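Local structure of particle-associated lyase (Acinetobacter bacteriophage AP22, 4Y9V) at residues 399-410 and 433-442; 46-54 and 62-72. The protein probably degrades the capsular polysaccharide of Acinetobacter baumannii by a lyase reaction, as a trimeric tailspike of phage AP22 that binds capsular saccharide. All blocks are in the same frame, centred on the assembly; numbering follows the deposited sequence. Where two conformers were deposited one is given.

Interaction 1: 399-410 and 433-442; sequences LNSWSLVHGIIE and SAGIVTIRQS
CD1 of Ile-409 packs on CG2 of Ile-439 at 3.6 Å, where strand 405-409 runs parallel to the strand at 438-441. Ile-409, Ile-436 and Thr-438 lose the most surface in this contact. The Ile-409 and Ile-439 pair lies on the face that also holds Val-405 and Val-437. Strand 453-458 covers that face, through Val-453 on Ile-409 and Val-455 on Val-437. Ile-436 sits where the chain turns a corner. Its CG2 lies alongside CD2 of Leu-404, and O of Ile-436 accepts from N of Val-405 at 2.8 Å.

Thr-438 lies on the other face, beside His-406. Its CB stands over the imidazole face, 4.1 Å from the ring centroid, in a CH-pi contact. The opposite face of that ring meets CE3 of Trp-402. A third contact fixes the ring's rotation: N of Ser-403 donates to ND1 of His-406 at 2.9 Å, nearly in the ring plane. With OG1 beside the backbone N (chi1 -61°), Thr-438 turns its hydroxyl to OG of Ser-403, 2.7 Å away. Backbone bonds continue the ladder to Ser-442 N and Ile-409 O.

This is the stacked-strand pattern of a pectin lyase-like beta-helix. The bond from Ser-403 N is consistent with an ND1 that carries no proton. The buried hydroxyl of Thr-438 has two partners, OG of Ser-403 and NE2 of His-470.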
loop_
_atom_site.group_PDB
_atom_site.type_symbol
_atom_site.label_atom_id
_atom_site.label_comp_id
_atom_site.label_asym_id
_atom_site.label_seq_id
_atom_site.Cartn_x
_atom_site.Cartn_y
_atom_site.Cartn_z
ATOM N N LEU A 399 -0.396 -29.761 -0.939
ATOM C CA LEU A 399 0.121 -28.936 -2.028
ATOM C C LEU A 399 0.965 -29.744 -3.015
ATOM O O LEU A 399 1.873 -29.225 -3.668
ATOM C CB LEU A 399 0.870 -27.701 -1.521
ATOM C CG LEU A 399 -0.040 -26.686 -0.783
ATOM C CD1 LEU A 399 0.777 -25.883 0.216
ATOM C CD2 LEU A 399 -0.729 -25.781 -1.771
ATOM N N ASN A 400 0.608 -31.012 -3.169
ATOM C CA ASN A 400 1.327 -31.922 -4.062
ATOM C C ASN A 400 0.810 -31.894 -5.485
ATOM O O ASN A 400 1.583 -32.118 -6.417
ATOM C CB ASN A 400 1.258 -33.361 -3.523
ATOM C CG ASN A 400 -0.147 -33.902 -3.464
ATOM O OD1 ASN A 400 -0.952 -33.363 -2.716
ATOM N ND2 ASN A 400 -0.431 -34.925 -4.227
ATOM N N SER A 401 -0.484 -31.612 -5.656
ATOM C CA SER A 401 -1.074 -31.587 -6.996
ATOM C C SER A 401 -1.133 -30.167 -7.536
ATOM O O SER A 401 -0.944 -29.963 -8.747
ATOM C CB SER A 401 -2.443 -32.260 -6.953
ATOM O OG SER A 401 -2.969 -32.256 -8.253
ATOM N N TRP A 402 -1.382 -29.165 -6.697
ATOM C CA TRP A 402 -1.291 -27.789 -7.074
ATOM C C TRP A 402 -0.445 -27.095 -6.008
ATOM O O TRP A 402 -0.666 -27.267 -4.813
ATOM C CB TRP A 402 -2.693 -27.102 -7.156
ATOM C CG TRP A 402 -3.548 -27.755 -8.186
ATOM C CD1 TRP A 402 -4.374 -28.839 -8.029
ATOM C CD2 TRP A 402 -3.622 -27.403 -9.580
ATOM N NE1 TRP A 402 -4.942 -29.190 -9.221
ATOM C CE2 TRP A 402 -4.508 -28.320 -10.193
ATOM C CE3 TRP A 402 -3.023 -26.405 -10.341
ATOM C CZ2 TRP A 402 -4.792 -28.259 -11.546
ATOM C CZ3 TRP A 402 -3.314 -26.343 -11.702
ATOM C CH2 TRP A 402 -4.191 -27.267 -12.274
ATOM N N SER A 403 0.542 -26.316 -6.472
ATOM C CA SER A 403 1.395 -25.558 -5.589
ATOM C C SER A 403 0.659 -24.324 -5.042
ATOM O O SER A 403 -0.435 -23.985 -5.458
ATOM C CB SER A 403 2.640 -25.133 -6.341
ATOM O OG SER A 403 3.521 -26.223 -6.573
ATOM N N LEU A 404 1.307 -23.658 -4.084
ATOM C CA LEU A 404 0.713 -22.450 -3.508
ATOM C C LEU A 404 0.277 -21.471 -4.621
ATOM O O LEU A 404 -0.839 -20.936 -4.592
ATOM C CB LEU A 404 1.705 -21.776 -2.565
ATOM C CG LEU A 404 1.111 -20.582 -1.793
ATOM C CD1 LEU A 404 0.264 -21.056 -0.661
ATOM C CD2 LEU A 404 2.252 -19.671 -1.288
ATOM N N VAL A 405 1.200 -21.241 -5.536
ATOM C CA VAL A 405 1.041 -20.389 -6.711
ATOM C C VAL A 405 1.361 -21.295 -7.902
ATOM O O VAL A 405 2.445 -21.845 -7.967
ATOM C CB VAL A 405 2.035 -19.215 -6.653
ATOM C CG1 VAL A 405 1.849 -18.329 -7.878
ATOM C CG2 VAL A 405 1.908 -18.435 -5.349
ATOM N N HIS A 406 0.382 -21.460 -8.814
ATOM C CA HIS A 406 0.535 -22.447 -9.854
ATOM C C HIS A 406 0.054 -21.864 -11.180
ATOM O O HIS A 406 -1.026 -21.282 -11.230
ATOM C CB HIS A 406 -0.265 -23.724 -9.510
ATOM C CG HIS A 406 0.236 -24.967 -10.148
ATOM N ND1 HIS A 406 0.755 -25.980 -9.380
ATOM C CD2 HIS A 406 0.310 -25.343 -11.456
ATOM C CE1 HIS A 406 1.119 -26.926 -10.212
ATOM N NE2 HIS A 406 0.854 -26.594 -11.467
ATOM N N GLY A 407 0.868 -22.043 -12.197
ATOM C CA GLY A 407 0.495 -21.617 -13.538
ATOM C C GLY A 407 0.616 -22.751 -14.524
ATOM O O GLY A 407 1.537 -23.567 -14.438
ATOM N N ILE A 408 -0.312 -22.773 -15.475
ATOM C CA ILE A 408 -0.306 -23.734 -16.568
ATOM C C ILE A 408 -0.361 -22.945 -17.868
ATOM O O ILE A 408 -1.252 -22.172 -18.122
ATOM C CB ILE A 408 -1.521 -24.678 -16.513
ATOM C CG1 ILE A 408 -1.612 -25.397 -15.167
ATOM C CG2 ILE A 408 -1.485 -25.606 -17.710
ATOM C CD1 ILE A 408 -0.539 -26.404 -14.886
ATOM N N ILE A 409 0.684 -23.161 -18.695
ATOM C CA ILE A 409 0.800 -22.472 -19.977
ATOM C C ILE A 409 0.266 -23.390 -21.052
ATOM O O ILE A 409 0.907 -24.381 -21.436
ATOM C CB ILE A 409 2.256 -22.058 -20.237
ATOM C CG1 ILE A 409 2.734 -21.093 -19.145
ATOM C CG2 ILE A 409 2.391 -21.428 -21.600
ATOM C CD1 ILE A 409 4.228 -20.816 -19.171
ATOM N N GLU A 410 -0.925 -23.100 -21.582
ATOM C CA GLU A 410 -1.524 -23.933 -22.609
ATOM C C GLU A 410 -1.481 -23.315 -23.999
ATOM O O GLU A 410 -1.836 -23.955 -24.989
ATOM C CB GLU A 410 -2.987 -24.210 -22.305
ATOM C CG GLU A 410 -3.371 -24.821 -21.030
ATOM C CD GLU A 410 -4.861 -24.779 -20.625
ATOM O OE1 GLU A 410 -5.669 -23.972 -21.187
ATOM O OE2 GLU A 410 -5.087 -25.531 -19.670
ATOM N N SER A 433 5.871 -33.307 -0.956
ATOM C CA SER A 433 5.802 -32.922 -2.359
ATOM C C SER A 433 5.286 -31.480 -2.564
ATOM O O SER A 433 4.971 -31.104 -3.665
ATOM C CB SER A 433 4.921 -33.894 -3.149
ATOM O OG SER A 433 5.511 -35.183 -3.073
ATOM N N ALA A 434 5.196 -30.716 -1.480
ATOM C CA ALA A 434 4.631 -29.364 -1.587
ATOM C C ALA A 434 5.540 -28.452 -2.400
ATOM O O ALA A 434 6.771 -28.504 -2.266
ATOM C CB ALA A 434 4.394 -28.795 -0.206
ATOM N N GLY A 435 4.944 -27.556 -3.151
ATOM C CA GLY A 435 5.653 -26.511 -3.854
ATOM C C GLY A 435 5.049 -25.136 -3.560
ATOM O O GLY A 435 3.860 -25.005 -3.331
ATOM N N ILE A 436 5.926 -24.111 -3.622
ATOM C CA ILE A 436 5.461 -22.723 -3.492
ATOM C C ILE A 436 5.077 -22.147 -4.831
ATOM O O ILE A 436 3.914 -21.786 -5.024
ATOM C CB ILE A 436 6.470 -21.857 -2.692
ATOM C CG1 ILE A 436 6.770 -22.459 -1.313
ATOM C CG2 ILE A 436 5.943 -20.437 -2.578
ATOM C CD1 ILE A 436 5.553 -22.799 -0.477
ATOM N N VAL A 437 6.023 -22.034 -5.777
ATOM C CA VAL A 437 5.714 -21.579 -7.137
ATOM C C VAL A 437 6.060 -22.690 -8.104
ATOM O O VAL A 437 7.198 -23.150 -8.153
ATOM C CB VAL A 437 6.498 -20.302 -7.528
ATOM C CG1 VAL A 437 6.184 -19.900 -8.962
ATOM C CG2 VAL A 437 6.199 -19.150 -6.580
ATOM N N THR A 438 5.055 -23.103 -8.885
ATOM C CA THR A 438 5.259 -24.051 -9.979
ATOM C C THR A 438 4.599 -23.490 -11.249
ATOM O O THR A 438 3.432 -23.114 -11.209
ATOM C CB THR A 438 4.661 -25.423 -9.668
ATOM O OG1 THR A 438 5.317 -25.938 -8.510
ATOM C CG2 THR A 438 4.808 -26.393 -10.834
ATOM N N ILE A 439 5.349 -23.465 -12.339
ATOM C CA ILE A 439 4.822 -23.156 -13.671
ATOM C C ILE A 439 5.080 -24.416 -14.529
ATOM O O ILE A 439 6.228 -24.866 -14.605
ATOM C CB ILE A 439 5.496 -21.943 -14.298
ATOM C CG1 ILE A 439 5.421 -20.681 -13.397
ATOM C CG2 ILE A 439 4.943 -21.716 -15.719
ATOM C CD1 ILE A 439 4.001 -20.138 -13.242
ATOM N N ARG A 440 4.031 -24.931 -15.178
ATOM C CA ARG A 440 4.163 -26.019 -16.113
ATOM C C ARG A 440 3.630 -25.618 -17.480
ATOM O O ARG A 440 2.628 -24.917 -17.577
ATOM C CB ARG A 440 3.409 -27.276 -15.681
ATOM C CG ARG A 440 3.796 -27.832 -14.308
ATOM C CD ARG A 440 5.200 -28.347 -14.209
ATOM N NE ARG A 440 5.516 -29.516 -15.047
ATOM C CZ ARG A 440 5.329 -30.768 -14.656
ATOM N NH1 ARG A 440 4.716 -31.079 -13.540
ATOM N NH2 ARG A 440 5.799 -31.759 -15.444
ATOM N N GLN A 441 4.285 -26.094 -18.523
ATOM C CA GLN A 441 3.704 -26.095 -19.868
ATOM C C GLN A 441 2.749 -27.260 -19.984
ATOM O O GLN A 441 3.083 -28.392 -19.624
ATOM C CB GLN A 441 4.801 -26.126 -20.927
ATOM C CG GLN A 441 4.261 -26.170 -22.346
ATOM C CD GLN A 441 5.363 -26.023 -23.387
ATOM O OE1 GLN A 441 6.426 -25.464 -23.100
ATOM N NE2 GLN A 441 5.085 -26.495 -24.590
ATOM N N SER A 442 1.551 -27.024 -20.505
ATOM C CA SER A 442 0.600 -28.097 -20.731
ATOM C C SER A 442 1.113 -29.064 -21.804
ATOM O O SER A 442 1.653 -28.656 -22.811
ATOM C CB SER A 442 -0.703 -27.482 -21.251
ATOM O OG SER A 442 -1.631 -28.505 -21.499
HETATM O O HOH W 1 -3.461 -28.568 -19.477
#

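Interaction 2: 46-54 and 62-72; sequences HLDTYLKKM and ISTVLNQVKSD. With EDO (1,2-ethanediol), chain F; EDO (1,2-ethanediol), chain G; EDO (1,2-ethanediol), chain I.
Two short consecutive helices, 47-54 and 63-71, pack across each other near the N-terminal end of the modelled chain. Their axes cross at 112° and approach to 10.1 Å. The packing is knobs-into-holes at one point: Val-65 sits among Leu-47, Tyr-50, Leu-51 and Met-54. Its two methyls divide the hole. CG1 meets CB of Tyr-50 at 3.6 Å and also touches CD1 of Leu-47, while CG2 faces CD2 of Leu-51 and SD of Met-54. Ile-62, at the N-cap position of the second helix, extends the apolar patch, with its CD1 on CD2 of Leu-47 and its CG2 on CD2 of Leu-51. Tyr-84 of strand 83-85 adds to the packing round Leu-47 and Ile-62.

Met-54 reaches over the second helix. Its last torsion bends the chain (chi3 65°), and SD comes to 3.7 Å from CB of Gln-68.

Tyr-50 carries the polar end. The CG2 of Val-69 sits over the centre of its ring, 3.5 Å from the centroid, as a CH-pi contact. OH of Tyr-50 donates to OD2 of Asp-72 at 2.7 Å; OD2 accepts on its anti lone pair. Ring and carboxylate planes are 38° apart. A 1,2-ethanediol, probably from the crystallisation liquor, gives a second bond to OD2. NE2 of Gln-68 reaches OD1 of Asp-72 at 2.9 Å from above the carboxylate plane.

The two protein donors to Asp-72, OH of Tyr-50 and NE2 of Gln-68, would probably favour its charged form; the diol adds a third in this crystal. In the conformer given, the Val-69 methyl and the Asp-72 bond both engage the phenol. The crossing is apolar around Val-65 and polar at exposed Asp-72.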
loop_
_atom_site.group_PDB
_atom_site.type_symbol
_atom_site.label_atom_id
_atom_site.label_comp_id
_atom_site.label_asym_id
_atom_site.label_seq_id
_atom_site.Cartn_x
_atom_site.Cartn_y
_atom_site.Cartn_z
ATOM N N HIS A 46 -42.568 12.779 -8.602
ATOM C CA HIS A 46 -42.824 11.657 -7.710
ATOM C C HIS A 46 -43.510 10.536 -8.444
ATOM O O HIS A 46 -44.443 10.753 -9.192
ATOM C CB HIS A 46 -43.744 12.105 -6.569
ATOM C CG HIS A 46 -43.158 13.103 -5.625
ATOM N ND1 HIS A 46 -42.338 12.686 -4.601
ATOM C CD2 HIS A 46 -43.251 14.443 -5.539
ATOM C CE1 HIS A 46 -41.947 13.768 -3.919
ATOM N NE2 HIS A 46 -42.506 14.850 -4.469
ATOM N N LEU A 47 -43.129 9.292 -8.124
ATOM C CA LEU A 47 -43.783 8.151 -8.740
ATOM C C LEU A 47 -45.284 8.158 -8.453
ATOM O O LEU A 47 -46.087 7.802 -9.303
ATOM C CB LEU A 47 -43.128 6.844 -8.282
ATOM C CG LEU A 47 -43.678 5.588 -8.925
ATOM C CD1 LEU A 47 -43.385 5.560 -10.421
ATOM C CD2 LEU A 47 -43.122 4.363 -8.251
ATOM N N ASP A 48 -45.676 8.565 -7.234
ATOM C CA ASP A 48 -47.087 8.459 -6.856
ATOM C C ASP A 48 -47.992 9.299 -7.766
ATOM O O ASP A 48 -49.132 8.885 -8.013
ATOM C CB ASP A 48 -47.297 8.880 -5.406
ATOM C CG ASP A 48 -47.077 7.741 -4.409
ATOM O OD1 ASP A 48 -46.043 7.067 -4.507
ATOM O OD2 ASP A 48 -47.918 7.595 -3.511
ATOM N N THR A 49 -47.553 10.465 -8.233
ATOM C CA THR A 49 -48.400 11.241 -9.123
ATOM C C THR A 49 -48.613 10.522 -10.435
ATOM O O THR A 49 -49.719 10.536 -11.022
ATOM C CB THR A 49 -47.838 12.665 -9.347
ATOM O OG1 THR A 49 -46.584 12.564 -9.942
ATOM C CG2 THR A 49 -47.872 13.481 -8.084
ATOM N N TYR A 50 -47.577 9.871 -10.984
ATOM C CA TYR A 50 -47.667 9.071 -12.151
ATOM C C TYR A 50 -48.593 7.867 -11.978
ATOM O O TYR A 50 -49.396 7.533 -12.869
ATOM C CB TYR A 50 -46.272 8.564 -12.642
ATOM C CG TYR A 50 -45.610 9.526 -13.607
ATOM C CD1 TYR A 50 -44.868 10.610 -13.176
ATOM C CD2 TYR A 50 -45.716 9.311 -14.960
ATOM C CE1 TYR A 50 -44.271 11.465 -14.112
ATOM C CE2 TYR A 50 -45.126 10.151 -15.897
ATOM C CZ TYR A 50 -44.412 11.222 -15.461
ATOM O OH TYR A 50 -43.809 12.098 -16.351
ATOM N N LEU A 51 -48.482 7.183 -10.844
ATOM C CA LEU A 51 -49.366 6.058 -10.585
ATOM C C LEU A 51 -50.817 6.491 -10.625
ATOM O O LEU A 51 -51.684 5.837 -11.228
ATOM C CB LEU A 51 -49.019 5.406 -9.228
ATOM C CG LEU A 51 -47.651 4.694 -9.197
ATOM C CD1 LEU A 51 -47.288 4.352 -7.780
ATOM C CD2 LEU A 51 -47.638 3.449 -10.002
ATOM N N LYS A 52 -51.145 7.608 -9.974
ATOM C CA LYS A 52 -52.511 8.107 -10.002
ATOM C C LYS A 52 -52.923 8.449 -11.414
ATOM O O LYS A 52 -54.003 8.032 -11.899
ATOM C CB LYS A 52 -52.699 9.345 -9.129
ATOM C CG LYS A 52 -54.147 9.887 -9.160
ATOM C CD LYS A 52 -55.053 9.104 -8.241
ATOM C CE LYS A 52 -56.483 9.537 -8.358
ATOM N NZ LYS A 52 -57.072 9.272 -9.707
ATOM N N LYS A 53 -52.125 9.216 -12.124
ATOM C CA LYS A 53 -52.559 9.750 -13.414
ATOM C C LYS A 53 -52.723 8.629 -14.425
ATOM O O LYS A 53 -53.624 8.682 -15.279
ATOM C CB LYS A 53 -51.598 10.845 -13.892
ATOM C CG LYS A 53 -52.098 11.622 -15.064
ATOM C CD LYS A 53 -53.466 12.238 -14.863
ATOM C CE LYS A 53 -53.767 13.332 -15.885
ATOM N NZ LYS A 53 -55.231 13.699 -15.834
ATOM N N MET A 54 -51.860 7.621 -14.378
ATOM C CA MET A 54 -51.907 6.490 -15.258
ATOM C C MET A 54 -52.871 5.387 -14.793
ATOM O O MET A 54 -53.048 4.376 -15.465
ATOM C CB MET A 54 -50.502 5.911 -15.467
ATOM C CG MET A 54 -49.596 6.881 -16.188
ATOM S SD MET A 54 -47.922 6.265 -16.456
ATOM C CE MET A 54 -48.243 4.910 -17.574
ATOM N N ILE A 62 -45.506 -1.935 -12.417
ATOM C CA ILE A 62 -45.286 -0.539 -12.709
ATOM C C ILE A 62 -44.368 -0.317 -13.914
ATOM O O ILE A 62 -43.980 0.816 -14.171
ATOM C CB ILE A 62 -44.768 0.242 -11.482
ATOM C CG1 ILE A 62 -43.325 -0.132 -11.123
ATOM C CG2 ILE A 62 -45.723 0.122 -10.307
ATOM C CD1 ILE A 62 -42.647 0.866 -10.202
ATOM N N SER A 63 -44.080 -1.377 -14.674
ATOM C CA SER A 63 -43.207 -1.220 -15.847
ATOM C C SER A 63 -43.657 -0.096 -16.784
ATOM O O SER A 63 -42.823 0.705 -17.237
ATOM C CB SER A 63 -43.164 -2.508 -16.628
ATOM O OG SER A 63 -42.553 -3.558 -15.872
ATOM N N THR A 64 -44.940 -0.036 -17.096
ATOM C CA THR A 64 -45.399 0.992 -18.021
ATOM C C THR A 64 -45.216 2.368 -17.420
ATOM O O THR A 64 -45.044 3.369 -18.174
ATOM C CB THR A 64 -46.863 0.833 -18.459
ATOM O OG1 THR A 64 -47.723 0.929 -17.334
ATOM C CG2 THR A 64 -47.077 -0.433 -19.252
ATOM N N VAL A 65 -45.284 2.506 -16.111
ATOM C CA VAL A 65 -45.137 3.774 -15.424
ATOM C C VAL A 65 -43.685 4.230 -15.477
ATOM O O VAL A 65 -43.411 5.372 -15.830
ATOM C CB VAL A 65 -45.671 3.685 -13.973
ATOM C CG1 VAL A 65 -45.611 5.048 -13.331
ATOM C CG2 VAL A 65 -47.091 3.151 -13.972
ATOM N N LEU A 66 -42.749 3.339 -15.115
ATOM C CA LEU A 66 -41.322 3.699 -15.241
ATOM C C LEU A 66 -40.963 4.068 -16.672
ATOM O O LEU A 66 -40.252 5.033 -16.922
ATOM C CB LEU A 66 -40.444 2.558 -14.735
ATOM C CG LEU A 66 -40.568 2.262 -13.225
ATOM C CD1 LEU A 66 -39.684 1.073 -12.903
ATOM C CD2 LEU A 66 -40.172 3.434 -12.356
ATOM N N ASN A 67 -41.478 3.282 -17.635
ATOM C CA ASN A 67 -41.209 3.612 -19.043
ATOM C C ASN A 67 -41.796 4.979 -19.406
ATOM O O ASN A 67 -41.182 5.726 -20.163
ATOM C CB ASN A 67 -41.715 2.514 -19.948
ATOM C CG ASN A 67 -40.767 1.319 -20.044
ATOM O OD1 ASN A 67 -39.532 1.533 -19.918
ATOM N ND2 ASN A 67 -41.256 0.134 -20.213
ATOM N N GLN A 68 -43.003 5.318 -18.889
ATOM C CA GLN A 68 -43.589 6.608 -19.225
ATOM C C GLN A 68 -42.798 7.755 -18.595
ATOM O O GLN A 68 -42.589 8.784 -19.239
ATOM C CB GLN A 68 -45.062 6.661 -18.798
ATOM C CG GLN A 68 -45.744 7.895 -19.349
ATOM C CD GLN A 68 -45.885 7.820 -20.862
ATOM O OE1 GLN A 68 -46.212 6.749 -21.405
ATOM N NE2 GLN A 68 -45.642 8.907 -21.531
ATOM N N VAL A 69 -42.374 7.593 -17.343
ATOM C CA VAL A 69 -41.570 8.634 -16.686
ATOM C C VAL A 69 -40.303 8.919 -17.512
ATOM O O VAL A 69 -40.046 10.114 -17.780
ATOM C CB VAL A 69 -41.200 8.193 -15.249
ATOM C CG1 VAL A 69 -40.173 9.159 -14.665
ATOM C CG2 VAL A 69 -42.420 8.091 -14.351
ATOM N N LYS A 70 -39.588 7.903 -17.907
ATOM C CA LYS A 70 -38.343 8.116 -18.654
ATOM C C LYS A 70 -38.653 8.653 -20.049
ATOM O O LYS A 70 -37.936 9.497 -20.574
ATOM C CB LYS A 70 -37.433 6.906 -18.673
ATOM C CG LYS A 70 -37.752 5.785 -19.542
ATOM C CD LYS A 70 -36.814 4.556 -19.398
ATOM C CE LYS A 70 -37.038 3.574 -20.577
ATOM N NZ LYS A 70 -36.580 4.091 -21.867
ATOM N N SER A 71 -39.761 8.235 -20.651
ATOM C CA SER A 71 -40.130 8.689 -21.980
ATOM C C SER A 71 -40.519 10.163 -21.933
ATOM O O SER A 71 -40.383 10.955 -22.917
ATOM C CB SER A 71 -41.299 7.891 -22.509
ATOM O OG SER A 71 -40.890 6.557 -22.813
ATOM N N ASP A 72 -41.059 10.593 -20.813
ATOM C CA ASP A 72 -41.440 11.952 -20.646
ATOM C C ASP A 72 -40.142 12.813 -20.435
ATOM O O ASP A 72 -40.393 14.026 -20.386
ATOM C CB ASP A 72 -42.442 12.149 -19.501
ATOM C CG ASP A 72 -43.838 11.619 -19.792
ATOM O OD1 ASP A 72 -44.166 11.287 -20.966
ATOM O OD2 ASP A 72 -44.644 11.557 -18.823
HETATM C C1 EDO F . -48.768 10.669 -17.206
HETATM O O1 EDO F . -49.912 10.539 -18.072
HETATM C C2 EDO F . -47.753 11.555 -17.857
HETATM O O2 EDO F . -47.249 10.970 -19.027
HETATM C C1 EDO G . -42.087 10.207 -2.403
HETATM O O1 EDO G . -42.189 10.100 -3.768
HETATM C C2 EDO G . -40.653 9.980 -1.862
HETATM O O2 EDO G . -39.788 11.029 -2.189
HETATM C C1 EDO I . -50.743 9.552 -3.505
HETATM O O1 EDO I . -49.593 9.597 -2.730
HETATM C C2 EDO I . -51.915 8.723 -3.038
HETATM O O2 EDO I . -51.506 7.331 -2.892
#

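Interaction 2 comes first along the chain and closes before interaction 1 opens. Their centres are 57 Å apart, on opposite sides of the chain's centre, and their nearest atoms are about 42 Å apart. They share no strand or helix. Interaction 2 joins two of the few helices in a largely beta chain, next to strands 77-79 and 83-85, and a second subunit packs against helix 47-54. Interaction 1 joins the two middle strands of the parallel sheet 376-378, 405-409, 435-441 and 470-476, in the pectin lyase-like region. The elongated spike thus has a helical element near its N-terminal end and stacked beta-helix strands further along.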